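Local coordinates for inorganic pyrophosphatase (Shewanella sp. AS-11, PDB 6LL8), which probably hydrolyses diphosphate to two phosphates, as a divalent-metal-dependent family II enzyme that holds a diphosphate analogue between its two domains, at residues Leu212-Leu223 and Arg246-Met257. Sequence-based numbering, arbitrary orientation.
Sequences LVGIGQLEVIDL and RHSVLLLLTDIM
With CG of Q217 swung anti to the backbone nitrogen (chi1 -177°) and the chain extended beyond it, the amide slants across to the neighbouring strand, where T254, its OG1 anti to the carbonyl carbon (chi1 -60°), sets the hydroxyl to meet it. Q217 NE2 gives T254 OG1 a 2.9 Å hydrogen bond, almost straight at 178° and in the amide plane. A second bond from NE2 to the L292 carbonyl helps fix the amide's rotation beside the bound imidodiphosphate, while S261 OG, bonded to T254 OG1, steadies the acceptor.

Beneath this polar link, strands 212-220 and 248-255 run parallel and exchange alternating backbone hydrogen bonds, such as G216 N to L250 O at 2.8 Å. On the Q217 face, I215 and L250 lie alongside each other, and I215 CG2 meets L252 CD1 at 4.0 Å. On the opposite face, the CD1 methyl of L251 lies 3.6 Å from G216 C, over a residue with no side chain. At the C-terminal end, D255 OD2 accepts a hydrogen bond from L223 N at 3.1 Å from above the carboxylate plane, while OD1 closes an Asx turn with M257 N; K258 makes a salt bridge to OD2.

The pair forms a beta-alpha-beta crossover through helix 230-243, flanked in the DHHA2 sheet by strands 203-208 and 260-267, with helix 294-307 packing on I215 and L250.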
loop_
_atom_site.group_PDB
_atom_site.type_symbol
_atom_site.label_atom_id
_atom_site.label_comp_id
_atom_site.label_asym_id
_atom_site.label_seq_id
_atom_site.Cartn_x
_atom_site.Cartn_y
_atom_site.Cartn_z
ATOM N N LEU A 212 -16.979 -6.011 7.190
ATOM C CA LEU A 212 -16.218 -5.537 6.030
ATOM C C LEU A 212 -16.003 -4.032 6.206
ATOM O O LEU A 212 -16.986 -3.267 6.237
ATOM C CB LEU A 212 -16.923 -5.913 4.727
ATOM C CG LEU A 212 -16.134 -5.570 3.470
ATOM C CD1 LEU A 212 -14.809 -6.311 3.422
ATOM C CD2 LEU A 212 -16.935 -5.855 2.220
ATOM N N VAL A 213 -14.750 -3.613 6.339
ATOM C CA VAL A 213 -14.373 -2.206 6.557
ATOM C C VAL A 213 -13.499 -1.752 5.385
ATOM O O VAL A 213 -12.426 -2.319 5.151
ATOM C CB VAL A 213 -13.616 -2.085 7.886
ATOM C CG1 VAL A 213 -13.094 -0.680 8.080
ATOM C CG2 VAL A 213 -14.485 -2.540 9.035
ATOM N N GLY A 214 -13.938 -0.743 4.662
ATOM C CA GLY A 214 -13.140 -0.150 3.609
ATOM C C GLY A 214 -12.421 1.077 4.105
ATOM O O GLY A 214 -13.039 1.907 4.780
ATOM N N ILE A 215 -11.137 1.199 3.789
ATOM C CA ILE A 215 -10.345 2.374 4.212
ATOM C C ILE A 215 -9.571 2.891 3.001
ATOM O O ILE A 215 -8.710 2.161 2.478
ATOM C CB ILE A 215 -9.377 2.028 5.350
ATOM C CG1 ILE A 215 -10.084 1.281 6.483
ATOM C CG2 ILE A 215 -8.681 3.292 5.810
ATOM C CD1 ILE A 215 -9.197 0.899 7.643
ATOM N N GLY A 216 -9.840 4.115 2.603
ATOM C CA GLY A 216 -9.043 4.807 1.609
ATOM C C GLY A 216 -8.098 5.786 2.258
ATOM O O GLY A 216 -8.268 6.167 3.427
ATOM N N GLN A 217 -7.110 6.200 1.498
ATOM C CA GLN A 217 -6.157 7.224 1.951
ATOM C C GLN A 217 -5.745 8.081 0.774
ATOM O O GLN A 217 -5.526 7.555 -0.323
ATOM C CB GLN A 217 -4.948 6.579 2.613
ATOM C CG GLN A 217 -3.974 7.626 3.171
ATOM C CD GLN A 217 -2.920 7.072 4.089
ATOM O OE1 GLN A 217 -2.471 5.946 3.902
ATOM N NE2 GLN A 217 -2.537 7.821 5.108
ATOM N N LEU A 218 -5.647 9.375 1.017
ATOM C CA LEU A 218 -5.116 10.343 0.050
ATOM C C LEU A 218 -4.053 11.164 0.761
ATOM O O LEU A 218 -4.374 12.098 1.510
ATOM C CB LEU A 218 -6.223 11.221 -0.505
ATOM C CG LEU A 218 -7.243 10.473 -1.341
ATOM C CD1 LEU A 218 -8.534 11.265 -1.466
ATOM C CD2 LEU A 218 -6.675 10.123 -2.710
ATOM N N GLU A 219 -2.798 10.850 0.512
ATOM C CA GLU A 219 -1.649 11.592 1.043
ATOM C C GLU A 219 -1.317 12.745 0.111
ATOM O O GLU A 219 -1.152 12.551 -1.098
ATOM C CB GLU A 219 -0.416 10.695 1.123
ATOM C CG GLU A 219 -0.510 9.503 2.063
ATOM C CD GLU A 219 0.491 8.436 1.639
ATOM O OE1 GLU A 219 0.415 8.004 0.451
ATOM O OE2 GLU A 219 1.350 8.093 2.426
ATOM N N VAL A 220 -1.251 13.927 0.688
ATOM C CA VAL A 220 -0.995 15.160 -0.082
ATOM C C VAL A 220 -0.099 16.079 0.728
ATOM O O VAL A 220 0.069 15.895 1.937
ATOM C CB VAL A 220 -2.315 15.868 -0.446
ATOM C CG1 VAL A 220 -3.222 15.000 -1.293
ATOM C CG2 VAL A 220 -3.034 16.357 0.783
ATOM N N ILE A 221 0.406 17.112 0.084
ATOM C CA ILE A 221 1.268 18.127 0.738
ATOM C C ILE A 221 0.448 19.174 1.491
ATOM O O ILE A 221 0.987 19.759 2.427
ATOM C CB ILE A 221 2.157 18.767 -0.323
ATOM C CG1 ILE A 221 3.216 17.761 -0.771
ATOM C CG2 ILE A 221 2.749 20.057 0.209
ATOM C CD1 ILE A 221 3.932 18.150 -2.016
ATOM N N ASP A 222 -0.801 19.381 1.096
ATOM C CA ASP A 222 -1.674 20.442 1.644
ATOM C C ASP A 222 -3.130 20.000 1.590
ATOM O O ASP A 222 -3.682 19.872 0.492
ATOM C CB ASP A 222 -1.419 21.735 0.857
ATOM C CG ASP A 222 -2.248 22.935 1.290
ATOM O OD1 ASP A 222 -3.028 22.778 2.258
ATOM O OD2 ASP A 222 -2.099 24.020 0.645
ATOM N N LEU A 223 -3.697 19.734 2.752
ATOM C CA LEU A 223 -5.109 19.328 2.978
ATOM C C LEU A 223 -6.097 20.251 2.232
ATOM O O LEU A 223 -7.222 19.784 1.933
ATOM C CB LEU A 223 -5.316 19.331 4.504
ATOM C CG LEU A 223 -6.537 18.605 5.075
ATOM C CD1 LEU A 223 -6.397 17.098 4.943
ATOM C CD2 LEU A 223 -6.777 18.980 6.538
ATOM N N ARG A 246 -20.825 -2.853 3.132
ATOM C CA ARG A 246 -19.753 -2.699 4.130
ATOM C C ARG A 246 -20.313 -2.215 5.458
ATOM O O ARG A 246 -21.302 -1.435 5.505
ATOM C CB ARG A 246 -18.711 -1.710 3.615
ATOM C CG ARG A 246 -17.954 -2.190 2.387
ATOM C CD ARG A 246 -16.932 -1.171 1.896
ATOM N NE ARG A 246 -16.091 -1.720 0.852
ATOM C CZ ARG A 246 -16.411 -1.776 -0.431
ATOM N NH1 ARG A 246 -17.524 -1.242 -0.898
ATOM N NH2 ARG A 246 -15.632 -2.424 -1.265
ATOM N N HIS A 247 -19.696 -2.621 6.553
ATOM C CA HIS A 247 -19.985 -2.077 7.891
ATOM C C HIS A 247 -19.592 -0.607 7.934
ATOM O O HIS A 247 -20.315 0.215 8.516
ATOM C CB HIS A 247 -19.272 -2.927 8.944
ATOM C CG HIS A 247 -19.449 -2.421 10.330
ATOM N ND1 HIS A 247 -18.792 -1.312 10.796
ATOM C CD2 HIS A 247 -20.258 -2.853 11.335
ATOM C CE1 HIS A 247 -19.190 -1.084 12.045
ATOM N NE2 HIS A 247 -20.079 -2.049 12.404
ATOM N N SER A 248 -18.413 -0.284 7.419
ATOM C CA SER A 248 -17.838 1.060 7.524
ATOM C C SER A 248 -17.048 1.373 6.256
ATOM O O SER A 248 -16.411 0.470 5.695
ATOM C CB SER A 248 -16.907 1.171 8.702
ATOM O OG SER A 248 -17.537 0.925 9.948
ATOM N N VAL A 249 -17.025 2.648 5.901
ATOM C CA VAL A 249 -16.042 3.198 4.940
ATOM C C VAL A 249 -15.403 4.407 5.576
ATOM O O VAL A 249 -16.116 5.300 6.047
ATOM C CB VAL A 249 -16.611 3.513 3.549
ATOM C CG1 VAL A 249 -15.530 4.121 2.677
ATOM C CG2 VAL A 249 -17.214 2.288 2.874
ATOM N N LEU A 250 -14.076 4.406 5.594
ATOM C CA LEU A 250 -13.264 5.491 6.167
ATOM C C LEU A 250 -12.389 6.030 5.054
ATOM O O LEU A 250 -11.852 5.252 4.260
ATOM C CB LEU A 250 -12.376 4.944 7.295
ATOM C CG LEU A 250 -13.060 4.026 8.301
ATOM C CD1 LEU A 250 -12.018 3.562 9.311
ATOM C CD2 LEU A 250 -14.283 4.657 8.948
ATOM N N LEU A 251 -12.216 7.339 5.023
ATOM C CA LEU A 251 -11.281 7.962 4.054
ATOM C C LEU A 251 -10.360 8.879 4.821
ATOM O O LEU A 251 -10.815 9.847 5.424
ATOM C CB LEU A 251 -12.026 8.694 2.945
ATOM C CG LEU A 251 -11.148 9.397 1.911
ATOM C CD1 LEU A 251 -10.273 8.408 1.161
ATOM C CD2 LEU A 251 -11.992 10.188 0.929
ATOM N N LEU A 252 -9.077 8.584 4.772
ATOM C CA LEU A 252 -8.026 9.405 5.383
ATOM C C LEU A 252 -7.545 10.449 4.409
ATOM O O LEU A 252 -7.061 10.114 3.319
ATOM C CB LEU A 252 -6.843 8.506 5.756
ATOM C CG LEU A 252 -7.099 7.465 6.838
ATOM C CD1 LEU A 252 -6.128 6.307 6.671
ATOM C CD2 LEU A 252 -6.960 8.086 8.220
ATOM N N LEU A 253 -7.692 11.704 4.784
ATOM C CA LEU A 253 -7.112 12.836 4.023
ATOM C C LEU A 253 -5.856 13.213 4.815
ATOM O O LEU A 253 -5.941 13.766 5.921
ATOM C CB LEU A 253 -8.108 13.993 3.941
ATOM C CG LEU A 253 -9.490 13.641 3.412
ATOM C CD1 LEU A 253 -10.358 14.896 3.378
ATOM C CD2 LEU A 253 -9.418 13.006 2.029
ATOM N N THR A 254 -4.701 12.821 4.309
ATOM C CA THR A 254 -3.446 12.822 5.068
ATOM C C THR A 254 -2.551 13.934 4.552
ATOM O O THR A 254 -2.176 13.940 3.394
ATOM C CB THR A 254 -2.765 11.473 4.973
ATOM O OG1 THR A 254 -3.643 10.481 5.511
ATOM C CG2 THR A 254 -1.438 11.469 5.685
ATOM N N ASP A 255 -2.201 14.866 5.442
ATOM C CA ASP A 255 -1.297 15.980 5.129
ATOM C C ASP A 255 0.090 15.575 5.591
ATOM O O ASP A 255 0.321 15.421 6.800
ATOM C CB ASP A 255 -1.824 17.226 5.834
ATOM C CG ASP A 255 -1.056 18.481 5.511
ATOM O OD1 ASP A 255 0.178 18.407 5.531
ATOM O OD2 ASP A 255 -1.733 19.520 5.169
ATOM N N ILE A 256 0.991 15.383 4.642
ATOM C CA ILE A 256 2.335 14.874 4.976
ATOM C C ILE A 256 3.228 15.949 5.574
ATOM O O ILE A 256 4.269 15.597 6.119
ATOM C CB ILE A 256 3.001 14.172 3.805
ATOM C CG1 ILE A 256 3.445 15.128 2.709
ATOM C CG2 ILE A 256 2.123 13.045 3.295
ATOM C CD1 ILE A 256 4.720 14.743 2.031
ATOM N N MET A 257 2.829 17.201 5.497
ATOM C CA MET A 257 3.635 18.272 6.119
ATOM C C MET A 257 3.124 18.543 7.548
ATOM O O MET A 257 3.992 18.649 8.424
ATOM C CB MET A 257 3.653 19.520 5.225
ATOM C CG MET A 257 4.036 19.210 3.746
ATOM S SD MET A 257 5.712 18.501 3.447
ATOM C CE MET A 257 6.700 19.890 3.989
HETATM O O HOH W 1 0.504 21.379 4.584
#